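Local coordinates for geranyltranstransferase (Agrobacterium tumefaciens, PDB 2H8O), which probably makes farnesyl diphosphate by joining isopentenyl diphosphate to geranyl diphosphate, at residues H118-V123 with S157-A162; A112-L117 with G223-F228; P140-K145 with A149-A154. All coordinates share one frame; numbering follows the deposited sequence.

Contact 1: residues H118-V123 with S157-A162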
loop_
_atom_site.group_PDB
_atom_site.type_symbol
_atom_site.label_atom_id
_atom_site.label_comp_id
_atom_site.label_asym_id
_atom_site.label_seq_id
_atom_site.Cartn_x
_atom_site.Cartn_y
_atom_site.Cartn_z
ATOM N N HIS A 118 8.325 -0.664 -6.612
ATOM C CA HIS A 118 8.695 -1.305 -7.868
ATOM C C HIS A 118 8.865 -2.828 -7.698
ATOM O O HIS A 118 8.341 -3.622 -8.472
ATOM C CB HIS A 118 9.981 -0.666 -8.431
ATOM C CG HIS A 118 10.564 -1.413 -9.585
ATOM N ND1 HIS A 118 9.896 -1.582 -10.785
ATOM C CD2 HIS A 118 11.759 -2.037 -9.719
ATOM C CE1 HIS A 118 10.663 -2.283 -11.604
ATOM N NE2 HIS A 118 11.796 -2.576 -10.980
ATOM N N CYS A 119 9.601 -3.238 -6.679
ATOM C CA CYS A 119 9.871 -4.645 -6.476
ATOM C C CYS A 119 8.613 -5.433 -6.120
ATOM O O CYS A 119 8.471 -6.578 -6.539
ATOM C CB CYS A 119 10.957 -4.854 -5.438
ATOM S SG CYS A 119 12.589 -4.267 -5.996
ATOM N N TYR A 120 7.684 -4.831 -5.377
ATOM C CA TYR A 120 6.433 -5.525 -5.067
ATOM C C TYR A 120 5.724 -5.845 -6.368
ATOM O O TYR A 120 5.132 -6.922 -6.525
ATOM C CB TYR A 120 5.517 -4.697 -4.132
ATOM C CG TYR A 120 4.186 -4.239 -4.754
ATOM C CD1 TYR A 120 3.138 -5.127 -4.950
ATOM C CD2 TYR A 120 3.983 -2.904 -5.082
ATOM C CE1 TYR A 120 1.939 -4.726 -5.510
ATOM C CE2 TYR A 120 2.797 -2.487 -5.640
ATOM C CZ TYR A 120 1.766 -3.391 -5.841
ATOM O OH TYR A 120 0.542 -3.014 -6.396
ATOM N N SER A 121 5.735 -4.885 -7.297
ATOM C CA SER A 121 4.985 -5.059 -8.531
ATOM C C SER A 121 5.520 -6.260 -9.318
ATOM O O SER A 121 4.745 -6.982 -9.950
ATOM C CB SER A 121 5.000 -3.773 -9.352
ATOM O OG SER A 121 6.217 -3.565 -10.050
ATOM N N LEU A 122 6.829 -6.498 -9.244
ATOM C CA LEU A 122 7.448 -7.602 -9.978
ATOM C C LEU A 122 7.080 -8.931 -9.317
ATOM O O LEU A 122 6.775 -9.909 -9.999
ATOM C CB LEU A 122 8.963 -7.455 -10.001
ATOM C CG LEU A 122 9.545 -6.149 -10.521
ATOM C CD1 LEU A 122 11.073 -6.151 -10.393
ATOM C CD2 LEU A 122 9.104 -5.853 -11.946
ATOM N N VAL A 123 7.112 -8.969 -7.988
ATOM C CA VAL A 123 6.744 -10.170 -7.242
ATOM C C VAL A 123 5.332 -10.626 -7.592
ATOM O O VAL A 123 5.089 -11.802 -7.872
ATOM C CB VAL A 123 6.857 -9.943 -5.719
ATOM C CG1 VAL A 123 6.322 -11.175 -4.910
ATOM C CG2 VAL A 123 8.303 -9.642 -5.361
ATOM N N SER A 157 3.399 -6.715 1.526
ATOM C CA SER A 157 4.187 -6.126 2.605
ATOM C C SER A 157 5.167 -5.065 2.067
ATOM O O SER A 157 5.408 -4.059 2.706
ATOM C CB SER A 157 4.916 -7.183 3.413
ATOM O OG SER A 157 4.017 -8.123 4.013
ATOM N N LEU A 158 5.738 -5.305 0.886
ATOM C CA LEU A 158 6.632 -4.314 0.250
ATOM C C LEU A 158 5.866 -3.063 -0.178
ATOM O O LEU A 158 6.368 -1.952 -0.034
ATOM C CB LEU A 158 7.350 -4.934 -0.944
ATOM C CG LEU A 158 8.516 -5.858 -0.606
ATOM C CD1 LEU A 158 8.912 -6.626 -1.916
ATOM C CD2 LEU A 158 9.708 -5.113 -0.036
ATOM N N LEU A 159 4.646 -3.246 -0.710
ATOM C CA LEU A 159 3.792 -2.092 -1.046
ATOM C C LEU A 159 3.480 -1.265 0.224
ATOM O O LEU A 159 3.579 -0.043 0.225
ATOM C CB LEU A 159 2.521 -2.571 -1.733
ATOM C CG LEU A 159 1.422 -1.554 -1.955
ATOM C CD1 LEU A 159 1.943 -0.303 -2.660
ATOM C CD2 LEU A 159 0.287 -2.175 -2.771
ATOM N N THR A 160 3.113 -1.959 1.301
ATOM C CA THR A 160 2.791 -1.324 2.573
ATOM C C THR A 160 4.025 -0.571 3.110
ATOM O O THR A 160 3.936 0.558 3.569
ATOM C CB THR A 160 2.293 -2.352 3.598
ATOM O OG1 THR A 160 1.200 -3.101 3.030
ATOM C CG2 THR A 160 1.812 -1.655 4.876
ATOM N N LEU A 161 5.170 -1.244 3.072
ATOM C CA LEU A 161 6.427 -0.667 3.590
ATOM C C LEU A 161 6.840 0.610 2.854
ATOM O O LEU A 161 7.426 1.534 3.463
ATOM C CB LEU A 161 7.562 -1.709 3.514
ATOM C CG LEU A 161 8.770 -1.379 4.402
ATOM C CD1 LEU A 161 8.389 -1.531 5.867
ATOM C CD2 LEU A 161 9.911 -2.282 4.025
ATOM N N ALA A 162 6.567 0.685 1.549
ATOM C CA ALA A 162 6.876 1.892 0.772
ATOM C C ALA A 162 6.291 3.131 1.450
ATOM O O ALA A 162 6.943 4.168 1.576
ATOM C CB ALA A 162 6.379 1.757 -0.658
#
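The Y120 ring and the L159 side chain run alongside each other where two helices of the all-alpha polyprenyl synthetase fold pack almost antiparallel. The short segments 118-123 and 157-162 cross at -165° with their axes 8.3 Å apart, close enough for backbone to take part: CA of Y120 and CA of L158 are 5.5 Å apart. From CB outward, the tyrosine meets one partner after another. Its CB sits 3.7 Å from L158 CB, near the backbone N of L159 as well. At CG and CD2 the partner becomes L159 CB, which rides over one face of the ring 3.8 Å from its centroid and 16° off the ring normal, a CH-pi contact. Farther out, CE2 of Y120 meets both methyls of L159, with CD1 and CD2 each 3.8 Å away. The leucine can run along the ring because its CG is anti to the backbone N (chi1 170°). L158 goes another way, its CD1 lying against the backbone of Y120 and, more loosely, of C119. The ring also meets H124 edge-to-face and packs on M194 and on D156 of the second subunit, so this pair lies close to the dimer interface. Y120 stands five residues before the first aspartate-rich motif, a position that in related enzymes influences product chain length. The last step outward keeps to one methyl: L159 CD2 is 3.6 Å from Y120 CZ and 3.7 Å from Y120 OH.

Contact 2: residues A112-L117 with G223-F228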
loop_
_atom_site.group_PDB
_atom_site.type_symbol
_atom_site.label_atom_id
_atom_site.label_comp_id
_atom_site.label_asym_id
_atom_site.label_seq_id
_atom_site.Cartn_x
_atom_site.Cartn_y
_atom_site.Cartn_z
ATOM N N ALA A 112 14.365 4.568 -1.803
ATOM C CA ALA A 112 14.201 3.217 -1.251
ATOM C C ALA A 112 12.731 2.798 -1.224
ATOM O O ALA A 112 12.393 1.676 -1.549
ATOM C CB ALA A 112 14.824 3.100 0.148
ATOM N N ALA A 113 11.873 3.716 -0.791
ATOM C CA ALA A 113 10.435 3.480 -0.785
ATOM C C ALA A 113 9.940 3.132 -2.166
ATOM O O ALA A 113 9.204 2.142 -2.354
ATOM C CB ALA A 113 9.697 4.692 -0.291
ATOM N N LEU A 114 10.337 3.945 -3.141
ATOM C CA LEU A 114 9.905 3.725 -4.521
ATOM C C LEU A 114 10.405 2.383 -5.052
ATOM O O LEU A 114 9.688 1.664 -5.775
ATOM C CB LEU A 114 10.376 4.872 -5.408
ATOM C CG LEU A 114 10.034 4.773 -6.899
ATOM C CD1 LEU A 114 8.506 4.636 -7.120
ATOM C CD2 LEU A 114 10.600 5.973 -7.655
ATOM N N GLU A 115 11.630 2.022 -4.678
ATOM C CA GLU A 115 12.164 0.732 -5.071
ATOM C C GLU A 115 11.388 -0.438 -4.455
ATOM O O GLU A 115 11.160 -1.480 -5.116
ATOM C CB GLU A 115 13.663 0.651 -4.759
ATOM C CG GLU A 115 14.373 -0.549 -5.404
ATOM C CD GLU A 115 14.348 -0.615 -6.939
ATOM O OE1 GLU A 115 13.986 0.366 -7.620
ATOM O OE2 GLU A 115 14.714 -1.665 -7.495
ATOM N N CYS A 116 11.002 -0.313 -3.184
ATOM C CA CYS A 116 10.186 -1.349 -2.557
ATOM C C CYS A 116 8.907 -1.541 -3.361
ATOM O O CYS A 116 8.481 -2.649 -3.612
ATOM C CB CYS A 116 9.804 -0.995 -1.126
ATOM S SG CYS A 116 11.129 -1.257 0.049
ATOM N N LEU A 117 8.288 -0.426 -3.769
ATOM C CA LEU A 117 7.039 -0.514 -4.533
ATOM C C LEU A 117 7.309 -1.155 -5.911
ATOM O O LEU A 117 6.579 -2.053 -6.345
ATOM C CB LEU A 117 6.382 0.869 -4.620
ATOM C CG LEU A 117 4.889 0.840 -5.013
ATOM C CD1 LEU A 117 4.097 2.005 -4.404
ATOM C CD2 LEU A 117 4.750 0.744 -6.506
ATOM N N GLY A 223 5.155 4.190 -17.243
ATOM C CA GLY A 223 5.491 5.603 -17.184
ATOM C C GLY A 223 5.303 6.245 -15.817
ATOM O O GLY A 223 6.069 7.121 -15.432
ATOM N N ALA A 224 4.255 5.844 -15.091
ATOM C CA ALA A 224 3.816 6.604 -13.917
ATOM C C ALA A 224 4.880 6.598 -12.798
ATOM O O ALA A 224 5.126 7.625 -12.186
ATOM C CB ALA A 224 2.465 6.092 -13.393
ATOM N N LEU A 225 5.521 5.458 -12.559
ATOM C CA LEU A 225 6.563 5.384 -11.517
ATOM C C LEU A 225 7.792 6.211 -11.890
ATOM O O LEU A 225 8.449 6.752 -11.016
ATOM C CB LEU A 225 7.020 3.950 -11.208
ATOM C CG LEU A 225 6.000 3.061 -10.516
ATOM C CD1 LEU A 225 6.724 1.909 -9.841
ATOM C CD2 LEU A 225 5.166 3.816 -9.483
ATOM N N LEU A 226 8.094 6.283 -13.187
ATOM C CA LEU A 226 9.250 7.082 -13.673
ATOM C C LEU A 226 8.952 8.588 -13.597
ATOM O O LEU A 226 9.803 9.382 -13.200
ATOM C CB LEU A 226 9.691 6.611 -15.063
ATOM C CG LEU A 226 10.245 5.177 -15.106
ATOM C CD1 LEU A 226 10.242 4.644 -16.553
ATOM C CD2 LEU A 226 11.646 5.092 -14.458
ATOM N N ARG A 227 7.728 8.971 -13.941
ATOM C CA ARG A 227 7.217 10.316 -13.715
ATOM C C ARG A 227 7.329 10.714 -12.239
ATOM O O ARG A 227 7.891 11.759 -11.892
ATOM C CB ARG A 227 5.756 10.389 -14.207
ATOM C CG ARG A 227 5.074 11.721 -13.985
ATOM C CD ARG A 227 3.554 11.586 -14.183
ATOM N NE ARG A 227 2.921 10.960 -13.018
ATOM C CZ ARG A 227 1.836 10.192 -13.034
ATOM N NH1 ARG A 227 1.243 9.858 -14.175
ATOM N NH2 ARG A 227 1.371 9.709 -11.887
ATOM N N PHE A 228 6.797 9.857 -11.375
ATOM C CA PHE A 228 6.852 10.078 -9.949
ATOM C C PHE A 228 8.315 10.235 -9.486
ATOM O O PHE A 228 8.617 11.108 -8.671
ATOM C CB PHE A 228 6.191 8.929 -9.179
ATOM C CG PHE A 228 6.478 8.977 -7.706
ATOM C CD1 PHE A 228 5.699 9.739 -6.846
ATOM C CD2 PHE A 228 7.568 8.305 -7.185
ATOM C CE1 PHE A 228 6.009 9.821 -5.498
ATOM C CE2 PHE A 228 7.889 8.386 -5.832
ATOM C CZ PHE A 228 7.116 9.140 -4.989
#
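L114 and F228 reach across from opposing helices and overlap in passing, bridging the gap between segments 112-117 and 223-228. The helices are nearly antiparallel, at 174°, but their segment axes stay 11.5 Å apart, so it is mainly the ends of long side chains that meet; even the nearest pair of CA atoms, those of L114 and L225, is separated by 7.9 Å. L114 offers both branches to one side of the phenyl ring. Its CD2 lies at the ring edge, in the plane, 3.9 Å from F228 CD2, whereas its CD1 comes in obliquely at 3.8 Å from that same ring carbon. The CD2 methyl of L114 also approaches the backbone O of L225, at 4.1 Å. Both L114 and F228 carry CG anti to the backbone N (chi1 178° for L114, 168° for F228), which extends them across the gap. L225 supplies the second half of the interface. One of its methyls, CD2, is 4.2 Å from L114 CD1, and the other, CD1, turns to L117, whose side chain crosses it at a slant with CD2 of L117 4.0 Å from CD1 of L225. The side-chain contacts are apolar, with no hydrogen bond across. Neighbouring helices close the sides: V93 of helix 88-99 lies against L114, and L185 of helix 175-189 against F228. All four side chains are buried, and the centre of the contact is about 3 Å from the centre of the chain. Apolar packing between antiparallel helices near the middle of the chain fits the all-alpha terpene synthase fold, whose central cavity holds the prenyl chain in relatives.

Contact 3: residues P140-K145 with A149-A154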
loop_
_atom_site.group_PDB
_atom_site.type_symbol
_atom_site.label_atom_id
_atom_site.label_comp_id
_atom_site.label_asym_id
_atom_site.label_seq_id
_atom_site.Cartn_x
_atom_site.Cartn_y
_atom_site.Cartn_z
ATOM N N PRO A 140 15.450 -17.733 -9.128
ATOM C CA PRO A 140 14.057 -18.133 -8.988
ATOM C C PRO A 140 13.217 -16.936 -8.559
ATOM O O PRO A 140 13.676 -16.078 -7.816
ATOM C CB PRO A 140 14.087 -19.193 -7.880
ATOM C CG PRO A 140 15.374 -18.957 -7.167
ATOM C CD PRO A 140 16.319 -18.432 -8.167
ATOM N N THR A 141 12.006 -16.874 -9.069
ATOM C CA THR A 141 11.068 -15.874 -8.610
ATOM C C THR A 141 10.617 -16.193 -7.181
ATOM O O THR A 141 10.813 -17.278 -6.666
ATOM C CB THR A 141 9.878 -15.780 -9.560
ATOM O OG1 THR A 141 9.398 -17.087 -9.838
ATOM C CG2 THR A 141 10.283 -15.112 -10.876
ATOM N N VAL A 142 10.005 -15.215 -6.522
ATOM C CA VAL A 142 9.675 -15.386 -5.112
ATOM C C VAL A 142 8.735 -16.567 -4.891
ATOM O O VAL A 142 8.930 -17.321 -3.940
ATOM C CB VAL A 142 9.117 -14.076 -4.480
ATOM C CG1 VAL A 142 8.598 -14.327 -3.065
ATOM C CG2 VAL A 142 10.194 -13.012 -4.479
ATOM N N HIS A 143 7.740 -16.758 -5.759
ATOM C CA HIS A 143 6.774 -17.861 -5.551
ATOM C C HIS A 143 7.409 -19.233 -5.778
ATOM O O HIS A 143 6.948 -20.226 -5.222
ATOM C CB HIS A 143 5.489 -17.717 -6.397
ATOM C CG HIS A 143 5.730 -17.701 -7.869
ATOM N ND1 HIS A 143 6.107 -16.553 -8.529
ATOM C CD2 HIS A 143 5.671 -18.680 -8.809
ATOM C CE1 HIS A 143 6.266 -16.822 -9.812
ATOM N NE2 HIS A 143 6.009 -18.101 -10.012
ATOM N N ARG A 144 8.469 -19.269 -6.577
ATOM C CA ARG A 144 9.224 -20.509 -6.821
ATOM C C ARG A 144 10.161 -20.839 -5.664
ATOM O O ARG A 144 10.216 -21.988 -5.224
ATOM C CB ARG A 144 10.000 -20.403 -8.133
ATOM C CG ARG A 144 9.095 -20.286 -9.337
ATOM C CD ARG A 144 8.590 -21.621 -9.783
ATOM N NE ARG A 144 9.696 -22.411 -10.314
ATOM C CZ ARG A 144 9.601 -23.663 -10.750
ATOM N NH1 ARG A 144 8.433 -24.303 -10.728
ATOM N NH2 ARG A 144 10.682 -24.278 -11.208
ATOM N N LYS A 145 10.891 -19.850 -5.160
ATOM C CA LYS A 145 11.799 -20.061 -4.027
ATOM C C LYS A 145 11.057 -20.304 -2.696
ATOM O O LYS A 145 11.509 -21.083 -1.843
ATOM C CB LYS A 145 12.761 -18.873 -3.907
ATOM C CG LYS A 145 13.776 -18.996 -2.782
ATOM C CD LYS A 145 14.877 -17.958 -2.915
ATOM C CE LYS A 145 15.954 -18.151 -1.829
ATOM N NZ LYS A 145 16.880 -19.290 -2.103
ATOM N N ALA A 149 1.521 -18.110 -1.790
ATOM C CA ALA A 149 1.013 -17.342 -0.640
ATOM C C ALA A 149 2.051 -16.340 -0.098
ATOM O O ALA A 149 1.762 -15.161 0.137
ATOM C CB ALA A 149 0.591 -18.303 0.481
ATOM N N THR A 150 3.256 -16.843 0.124
ATOM C CA THR A 150 4.325 -16.016 0.623
ATOM C C THR A 150 4.675 -14.921 -0.373
ATOM O O THR A 150 4.971 -13.806 0.037
ATOM C CB THR A 150 5.563 -16.868 0.978
ATOM O OG1 THR A 150 5.182 -17.874 1.929
ATOM C CG2 THR A 150 6.655 -16.038 1.592
ATOM N N ALA A 151 4.652 -15.233 -1.680
ATOM C CA ALA A 151 4.900 -14.197 -2.689
ATOM C C ALA A 151 3.823 -13.107 -2.642
ATOM O O ALA A 151 4.110 -11.901 -2.702
ATOM C CB ALA A 151 4.945 -14.829 -4.079
ATOM N N ILE A 152 2.569 -13.521 -2.526
ATOM C CA ILE A 152 1.475 -12.543 -2.446
ATOM C C ILE A 152 1.683 -11.617 -1.246
ATOM O O ILE A 152 1.601 -10.388 -1.378
ATOM C CB ILE A 152 0.095 -13.240 -2.381
ATOM C CG1 ILE A 152 -0.220 -13.911 -3.718
ATOM C CG2 ILE A 152 -0.994 -12.230 -2.059
ATOM C CD1 ILE A 152 -1.292 -15.007 -3.615
ATOM N N LEU A 153 1.971 -12.215 -0.090
ATOM C CA LEU A 153 2.140 -11.470 1.147
ATOM C C LEU A 153 3.418 -10.620 1.117
ATOM O O LEU A 153 3.440 -9.529 1.671
ATOM C CB LEU A 153 2.134 -12.416 2.347
ATOM C CG LEU A 153 0.766 -13.045 2.593
ATOM C CD1 LEU A 153 0.953 -14.137 3.659
ATOM C CD2 LEU A 153 -0.271 -11.993 3.012
ATOM N N ALA A 154 4.456 -11.102 0.441
ATOM C CA ALA A 154 5.719 -10.342 0.330
ATOM C C ALA A 154 5.501 -9.085 -0.498
ATOM O O ALA A 154 5.933 -8.003 -0.134
ATOM C CB ALA A 154 6.851 -11.201 -0.293
#
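A short helical hairpin follows the first aspartate-rich region of this prenyltransferase fold: the single-turn helix 142-145 folds back onto the start of helix 148-167, with V142 and H143 closing on A151. The small side chain of A151 is consistent with so close an approach, the CA atoms of H143 and A151 being only 5.0 Å apart. V142 has CG1 anti to the backbone N (chi1 172°), and this methyl lies over the second helix, 3.7 Å from A151 CA and 3.8 Å from A151 CB. H143 takes part through its root alone. With chi1 at 60°, its CG is flanked by both backbone branches, which turns the imidazole away from A151 to pack against D126 and P128. Those two residues belong to the aspartate-rich region that in relatives binds magnesium and the allylic diphosphate. T141 occupies the N-cap position without making a capping bond, its OG1 being hydrogen-bonded instead to O of D133, while H79 of helix 71-82 packs on V142 and L127 packs on A151. The methyl of A151 is therefore pressed against the start of the small helix, with its CB 3.7 Å from H143 CB and 3.8 Å from H143 N.

Two long helices tie the three contacts together. Helix 104-125 serves contacts 1 and 2 from successive turns, and their centres are 10 Å apart; L159 CD1 packs 3.6 Å from L117 CD1, which joins the two apolar layers. Contacts 1 and 3 share helix 148-167, their centres 12 Å apart. In addition, V123 CG2 of helix 104-125 lies 4.0 Å from V142 CG2 of contact 3. Contacts 2 and 3 do not touch, their nearest atoms being about 7 Å apart. The series thus runs from the chain's core outward to the aspartate-rich region at the C-terminal end of helix 104-125, where, by family analogy, diphosphate and magnesium probably bind. Contacts 1 and 3 lie near the second subunit with several residues, contact 2 through R227 alone.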